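Local coordinates for protein precorrin-3 methylase (Rhodobacter capsulatus, PDB 3NUT) that probably transfers a methyl group from S-adenosyl-L-methionine to a corrin precursor on the pathway to adenosylcobalamin, at residues A[121-126]-A[131-136]; A[166-171]-A[185-190]. All blocks are in the same frame, centred on the assembly; numbering follows the deposited sequence.

Following the chain from its N terminus, helix 121-129 comes first, and contact 1 closes a short loop as residues 131-136 fold back on 121-126. Strand 137-141, helix 149-161 and strand 165-169 follow, the two strands being neighbours in the mixed sheet; contact 2 then closes a longer loop, from strand 165-169 to helix 179-190. The two loops follow in series and neither nest nor cross. In space they meet across strand 165-169: the OH of Y169 lies 3.0 Å from the N of M122, probably hydrogen-bonded, and M122 also packs on A167. Helices 121-129 and 179-190 are thereby tied to one strand, and both contacts touch the same S-adenosyl-L-homocysteine.

Contact 1: residues A[121-126]-A[131-136]; sequences AMLAAA and APLGHD. With SAH (S-adenosyl-L-homocysteine), chain E.
L133 reaches from the loop to the side of helix 121-129 in the tetrapyrrole methylase fold, where the first turn of this helix borders the S-adenosyl-L-homocysteine site. P132 and L133 are the central residues of a type I beta turn from A131 to G134, so both side chains can face the helix. The CB of L133 leads toward the helix; CG, anti to the carbonyl carbon (chi1 -59°), only carries the fork whose CD1 reaches it. CD1 presses on CE of M122 at 3.5 Å, closer than usual for two carbons, meets CB of A126 at 3.7 Å and touches CD2 of L123 more loosely. CD2 meets the same M122 CE from 4.0 Å, the methionine turning back at its last bond (chi3 -62°). A leucine suits this place because its fork spans three helix residues, and the small A126 lets the loop come close. CG of P132 lies 3.6 Å from CA of A126, and CD of P132 3.4 Å from O of A126. With an alanine here, CG and CD would be gone, which would probably leave a gap against A126 and the turn freer to flex. L230 of strand 227-231 packs on both P132 and L133. Toward the ligand, A121 lays its CB 3.4 Å from C4 of the adenine, while its backbone N donates a hydrogen bond to OXT, 3.2 Å long at 159°.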
loop_
_atom_site.group_PDB
_atom_site.type_symbol
_atom_site.label_atom_id
_atom_site.label_comp_id
_atom_site.label_asym_id
_atom_site.label_seq_id
_atom_site.Cartn_x
_atom_site.Cartn_y
_atom_site.Cartn_z
ATOM N N ALA A 121 5.476 3.969 -2.869
ATOM C CA ALA A 121 5.305 5.116 -3.739
ATOM C C ALA A 121 3.867 5.503 -4.074
ATOM O O ALA A 121 3.526 6.690 -4.046
ATOM C CB ALA A 121 6.137 4.929 -5.019
ATOM N N MET A 122 3.010 4.544 -4.380
ATOM C CA MET A 122 1.624 4.887 -4.735
ATOM C C MET A 122 0.896 5.656 -3.622
ATOM O O MET A 122 0.270 6.698 -3.865
ATOM C CB MET A 122 0.816 3.653 -5.166
ATOM C CG MET A 122 0.528 2.607 -4.080
ATOM S SD MET A 122 -0.364 1.170 -4.761
ATOM C CE MET A 122 -1.866 1.967 -5.302
ATOM N N LEU A 123 1.018 5.136 -2.404
ATOM C CA LEU A 123 0.351 5.690 -1.239
ATOM C C LEU A 123 1.053 6.950 -0.786
ATOM O O LEU A 123 0.418 7.817 -0.221
ATOM C CB LEU A 123 0.287 4.655 -0.100
ATOM C CG LEU A 123 -0.640 3.432 -0.287
ATOM C CD1 LEU A 123 -0.742 2.666 1.010
ATOM C CD2 LEU A 123 -2.035 3.819 -0.740
ATOM N N ALA A 124 2.359 7.053 -1.034
ATOM C CA ALA A 124 3.031 8.299 -0.759
ATOM C C ALA A 124 2.589 9.403 -1.764
ATOM O O ALA A 124 2.396 10.556 -1.369
ATOM C CB ALA A 124 4.523 8.138 -0.712
ATOM N N ALA A 125 2.398 9.037 -3.030
ATOM C CA ALA A 125 1.855 9.977 -4.038
ATOM C C ALA A 125 0.376 10.320 -3.807
ATOM O O ALA A 125 -0.012 11.507 -3.803
ATOM C CB ALA A 125 2.055 9.431 -5.437
ATOM N N ALA A 126 -0.445 9.291 -3.613
ATOM C CA ALA A 126 -1.811 9.465 -3.105
ATOM C C ALA A 126 -1.844 10.484 -1.971
ATOM O O ALA A 126 -2.659 11.412 -1.984
ATOM C CB ALA A 126 -2.363 8.144 -2.611
ATOM N N ALA A 131 -6.456 12.181 -1.772
ATOM C CA ALA A 131 -6.999 10.859 -1.536
ATOM C C ALA A 131 -7.494 10.133 -2.810
ATOM O O ALA A 131 -8.619 9.631 -2.854
ATOM C CB ALA A 131 -8.105 10.956 -0.482
ATOM N N PRO A 132 -6.644 10.052 -3.849
ATOM C CA PRO A 132 -7.055 9.413 -5.107
ATOM C C PRO A 132 -7.289 7.891 -5.070
ATOM O O PRO A 132 -7.975 7.355 -5.948
ATOM C CB PRO A 132 -5.904 9.737 -6.051
ATOM C CG PRO A 132 -4.752 10.026 -5.156
ATOM C CD PRO A 132 -5.309 10.658 -3.953
ATOM N N LEU A 133 -6.737 7.206 -4.070
ATOM C CA LEU A 133 -6.904 5.766 -3.966
ATOM C C LEU A 133 -7.769 5.437 -2.761
ATOM O O LEU A 133 -7.688 4.340 -2.175
ATOM C CB LEU A 133 -5.535 5.061 -3.868
ATOM C CG LEU A 133 -4.564 5.281 -5.020
ATOM C CD1 LEU A 133 -3.135 5.100 -4.540
ATOM C CD2 LEU A 133 -4.857 4.383 -6.219
ATOM N N GLY A 134 -8.608 6.399 -2.394
ATOM C CA GLY A 134 -9.537 6.236 -1.278
ATOM C C GLY A 134 -10.538 5.101 -1.436
ATOM O O GLY A 134 -11.030 4.561 -0.442
ATOM N N HIS A 135 -10.861 4.756 -2.679
ATOM C CA HIS A 135 -11.771 3.652 -2.951
ATOM C C HIS A 135 -10.980 2.459 -3.471
ATOM O O HIS A 135 -9.767 2.557 -3.625
ATOM C CB HIS A 135 -12.814 4.073 -3.991
ATOM C CG HIS A 135 -13.963 4.844 -3.418
ATOM N ND1 HIS A 135 -13.791 5.949 -2.604
ATOM C CD2 HIS A 135 -15.304 4.682 -3.561
ATOM C CE1 HIS A 135 -14.976 6.425 -2.262
ATOM N NE2 HIS A 135 -15.908 5.679 -2.833
ATOM N N ASP A 136 -11.684 1.351 -3.737
ATOM C CA ASP A 136 -11.122 0.168 -4.383
ATOM C C ASP A 136 -10.124 0.546 -5.469
ATOM O O ASP A 136 -10.420 1.361 -6.350
ATOM C CB ASP A 136 -12.233 -0.696 -4.975
ATOM C CG ASP A 136 -13.183 -1.227 -3.917
ATOM O OD1 ASP A 136 -12.985 -0.919 -2.730
ATOM O OD2 ASP A 136 -14.134 -1.953 -4.264
HETATM N N SAH E . 9.002 -1.524 -3.940
HETATM C CA SAH E . 8.726 -0.227 -4.630
HETATM C CB SAH E . 8.342 -0.458 -6.100
HETATM C CG SAH E . 9.562 -0.824 -6.946
HETATM S SD SAH E . 9.325 -0.543 -8.686
HETATM C C SAH E . 7.594 0.379 -3.886
HETATM O O SAH E . 7.048 -0.377 -3.094
HETATM O OXT SAH E . 7.190 1.552 -4.017
HETATM C "C5'" SAH E . 9.985 1.097 -8.892
HETATM C "C4'" SAH E . 8.909 2.070 -9.417
HETATM O "O4'" SAH E . 8.148 2.571 -8.311
HETATM C "C3'" SAH E . 9.411 3.320 -10.154
HETATM O "O3'" SAH E . 9.533 3.160 -11.575
HETATM C "C2'" SAH E . 8.328 4.341 -9.876
HETATM O "O2'" SAH E . 7.182 4.156 -10.733
HETATM C "C1'" SAH E . 7.887 3.973 -8.473
HETATM N N9 SAH E . 8.588 4.783 -7.448
HETATM C C8 SAH E . 9.487 4.349 -6.541
HETATM N N7 SAH E . 9.898 5.388 -5.751
HETATM C C5 SAH E . 9.254 6.514 -6.149
HETATM C C6 SAH E . 9.203 7.956 -5.755
HETATM N N6 SAH E . 9.952 8.454 -4.738
HETATM N N1 SAH E . 8.387 8.789 -6.449
HETATM C C2 SAH E . 7.630 8.334 -7.469
HETATM N N3 SAH E . 7.631 7.042 -7.875
HETATM C C4 SAH E . 8.404 6.102 -7.272
#

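Contact 2: residues A[166-171]-A[185-190]. With SAH (S-adenosyl-L-homocysteine), chain E.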
loop_
_atom_site.group_PDB
_atom_site.type_symbol
_atom_site.label_atom_id
_atom_site.label_comp_id
_atom_site.label_asym_id
_atom_site.label_seq_id
_atom_site.Cartn_x
_atom_site.Cartn_y
_atom_site.Cartn_z
ATOM N N MET A 166 -6.496 3.110 -10.171
ATOM C CA MET A 166 -5.251 2.360 -10.433
ATOM C C MET A 166 -3.964 3.132 -10.211
ATOM O O MET A 166 -3.906 4.372 -10.371
ATOM C CB MET A 166 -5.200 1.798 -11.855
ATOM C CG MET A 166 -6.509 1.667 -12.589
ATOM S SD MET A 166 -6.124 1.272 -14.299
ATOM C CE MET A 166 -7.764 1.251 -15.017
ATOM N N ALA A 167 -2.919 2.386 -9.899
ATOM C CA ALA A 167 -1.599 2.951 -9.840
ATOM C C ALA A 167 -0.617 2.163 -10.695
ATOM O O ALA A 167 -0.564 0.931 -10.640
ATOM C CB ALA A 167 -1.118 3.031 -8.404
ATOM N N PHE A 168 0.177 2.892 -11.469
ATOM C CA PHE A 168 1.168 2.296 -12.370
ATOM C C PHE A 168 2.591 2.439 -11.855
ATOM O O PHE A 168 3.068 3.544 -11.660
ATOM C CB PHE A 168 1.061 2.910 -13.781
ATOM C CG PHE A 168 -0.289 2.709 -14.429
ATOM C CD1 PHE A 168 -0.972 1.492 -14.286
ATOM C CD2 PHE A 168 -0.877 3.730 -15.179
ATOM C CE1 PHE A 168 -2.216 1.297 -14.877
ATOM C CE2 PHE A 168 -2.133 3.542 -15.791
ATOM C CZ PHE A 168 -2.802 2.332 -15.630
ATOM N N TYR A 169 3.248 1.302 -11.631
ATOM C CA TYR A 169 4.655 1.276 -11.268
ATOM C C TYR A 169 5.483 1.003 -12.526
ATOM O O TYR A 169 5.130 0.144 -13.348
ATOM C CB TYR A 169 4.923 0.215 -10.186
ATOM C CG TYR A 169 4.482 0.582 -8.760
ATOM C CD1 TYR A 169 5.420 0.814 -7.755
ATOM C CD2 TYR A 169 3.129 0.682 -8.424
ATOM C CE1 TYR A 169 5.021 1.148 -6.448
ATOM C CE2 TYR A 169 2.723 1.015 -7.138
ATOM C CZ TYR A 169 3.667 1.240 -6.138
ATOM O OH TYR A 169 3.244 1.578 -4.846
ATOM N N ASN A 170 6.577 1.743 -12.679
ATOM C CA ASN A 170 7.492 1.552 -13.806
ATOM C C ASN A 170 6.786 1.881 -15.114
ATOM O O ASN A 170 6.579 1.004 -15.941
ATOM C CB ASN A 170 8.004 0.107 -13.826
ATOM C CG ASN A 170 8.678 -0.278 -12.548
ATOM O OD1 ASN A 170 9.653 0.330 -12.161
ATOM N ND2 ASN A 170 8.157 -1.285 -11.879
ATOM N N PRO A 171 6.397 3.152 -15.300
ATOM C CA PRO A 171 5.547 3.433 -16.452
ATOM C C PRO A 171 6.342 3.419 -17.770
ATOM O O PRO A 171 5.889 2.810 -18.748
ATOM C CB PRO A 171 4.962 4.823 -16.136
ATOM C CG PRO A 171 5.587 5.272 -14.825
ATOM C CD PRO A 171 6.781 4.387 -14.592
ATOM N N GLU A 185 -3.818 4.186 -24.676
ATOM C CA GLU A 185 -4.755 3.842 -25.741
ATOM C C GLU A 185 -5.820 2.930 -25.162
ATOM O O GLU A 185 -7.017 3.210 -25.295
ATOM C CB GLU A 185 -4.032 3.171 -26.936
ATOM C CG GLU A 185 -4.864 3.070 -28.239
ATOM C CD GLU A 185 -4.326 2.033 -29.237
ATOM O OE1 GLU A 185 -4.104 2.397 -30.414
ATOM O OE2 GLU A 185 -4.124 0.852 -28.853
ATOM N N ILE A 186 -5.387 1.852 -24.507
ATOM C CA ILE A 186 -6.320 0.960 -23.823
ATOM C C ILE A 186 -7.228 1.767 -22.885
ATOM O O ILE A 186 -8.430 1.515 -22.792
ATOM C CB ILE A 186 -5.606 -0.128 -22.982
ATOM C CG1 ILE A 186 -4.369 -0.700 -23.694
ATOM C CG2 ILE A 186 -6.604 -1.222 -22.562
ATOM C CD1 ILE A 186 -4.613 -1.919 -24.536
ATOM N N LEU A 187 -6.648 2.741 -22.191
ATOM C CA LEU A 187 -7.393 3.505 -21.200
ATOM C C LEU A 187 -8.450 4.380 -21.851
ATOM O O LEU A 187 -9.617 4.372 -21.434
ATOM C CB LEU A 187 -6.455 4.336 -20.319
ATOM C CG LEU A 187 -5.820 3.677 -19.090
ATOM C CD1 LEU A 187 -5.078 4.747 -18.295
ATOM C CD2 LEU A 187 -6.866 2.977 -18.213
ATOM N N ARG A 188 -8.046 5.136 -22.870
ATOM C CA ARG A 188 -9.015 5.808 -23.729
ATOM C C ARG A 188 -10.074 4.817 -24.254
ATOM O O ARG A 188 -11.261 5.142 -24.259
ATOM C CB ARG A 188 -8.328 6.559 -24.861
ATOM C CG ARG A 188 -7.508 7.735 -24.364
ATOM C CD ARG A 188 -6.839 8.480 -25.497
ATOM N NE ARG A 188 -6.062 7.600 -26.382
ATOM C CZ ARG A 188 -4.753 7.699 -26.597
ATOM N NH1 ARG A 188 -4.029 8.641 -25.998
ATOM N NH2 ARG A 188 -4.168 6.847 -27.422
ATOM N N GLU A 189 -9.666 3.599 -24.628
ATOM C CA GLU A 189 -10.626 2.608 -25.117
ATOM C C GLU A 189 -11.698 2.287 -24.101
ATOM O O GLU A 189 -12.871 2.258 -24.442
ATOM C CB GLU A 189 -9.942 1.340 -25.625
ATOM C CG GLU A 189 -9.344 1.521 -27.018
ATOM C CD GLU A 189 -8.826 0.235 -27.648
ATOM O OE1 GLU A 189 -9.180 -0.860 -27.171
ATOM O OE2 GLU A 189 -8.070 0.324 -28.638
ATOM N N GLU A 190 -11.307 2.091 -22.846
ATOM C CA GLU A 190 -12.220 1.532 -21.835
ATOM C C GLU A 190 -12.844 2.537 -20.854
ATOM O O GLU A 190 -13.714 2.171 -20.066
ATOM C CB GLU A 190 -11.510 0.419 -21.061
ATOM C CG GLU A 190 -11.158 -0.795 -21.892
ATOM C CD GLU A 190 -12.238 -1.853 -21.882
ATOM O OE1 GLU A 190 -13.140 -1.798 -21.018
ATOM O OE2 GLU A 190 -12.178 -2.763 -22.732
HETATM N N SAH E . 9.002 -1.524 -3.940
HETATM C CA SAH E . 8.726 -0.227 -4.630
HETATM C CB SAH E . 8.342 -0.458 -6.100
HETATM C CG SAH E . 9.562 -0.824 -6.946
HETATM S SD SAH E . 9.325 -0.543 -8.686
HETATM C C SAH E . 7.594 0.379 -3.886
HETATM O O SAH E . 7.048 -0.377 -3.094
HETATM O OXT SAH E . 7.190 1.552 -4.017
HETATM C "C5'" SAH E . 9.985 1.097 -8.892
HETATM C "C4'" SAH E . 8.909 2.070 -9.417
HETATM O "O4'" SAH E . 8.148 2.571 -8.311
HETATM C "C3'" SAH E . 9.411 3.320 -10.154
HETATM O "O3'" SAH E . 9.533 3.160 -11.575
HETATM C "C2'" SAH E . 8.328 4.341 -9.876
HETATM O "O2'" SAH E . 7.182 4.156 -10.733
HETATM C "C1'" SAH E . 7.887 3.973 -8.473
HETATM N N9 SAH E . 8.588 4.783 -7.448
HETATM C C8 SAH E . 9.487 4.349 -6.541
HETATM N N7 SAH E . 9.898 5.388 -5.751
HETATM C C5 SAH E . 9.254 6.514 -6.149
HETATM C C6 SAH E . 9.203 7.956 -5.755
HETATM N N6 SAH E . 9.952 8.454 -4.738
HETATM N N1 SAH E . 8.387 8.789 -6.449
HETATM C C2 SAH E . 7.630 8.334 -7.469
HETATM N N3 SAH E . 7.631 7.042 -7.875
HETATM C C4 SAH E . 8.404 6.102 -7.272
#
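The pocket for S-adenosyl-L-homocysteine is built in part by the C-terminal end of strand 165-169 and the turn after it, and the same strand packs against helix 179-190 through M166, F168 and L187. L187 points its two methyls at different partners. CD2 lies 3.7 Å from CE of M166, whose chain runs out straight beyond CG (chi2 170°, chi3 -177°); the two side chains lie alongside each other, running opposite ways. CD1 approaches the rim of the F168 ring near its plane, 4.0 Å from CE2, so it is the ring's edge and not a face that meets the helix. A long methionine and a bulky phenylalanine suit these places, since the backbones stand far apart: the CA atoms of M166 and L187 are 11.0 Å from each other. Just past the strand's end, N170 turns to the ribose. Its backbone N gives a nearly straight hydrogen bond to O2' (3.2 Å, 173°), and its OD1 lies 2.9 Å from O3'. The ring of Y169 presents its edge to the ligand, with OXT in the ring plane 3.3 Å from CE1, while O4' sits off the plane, 3.3 Å from CD1. Strand 165-169 runs between strands 137-141 and 227-231, with F168 packed on I140, V229 and L156 of helix 149-161; E189 and E190 form salt bridges from helix 179-190 to R157 of that helix.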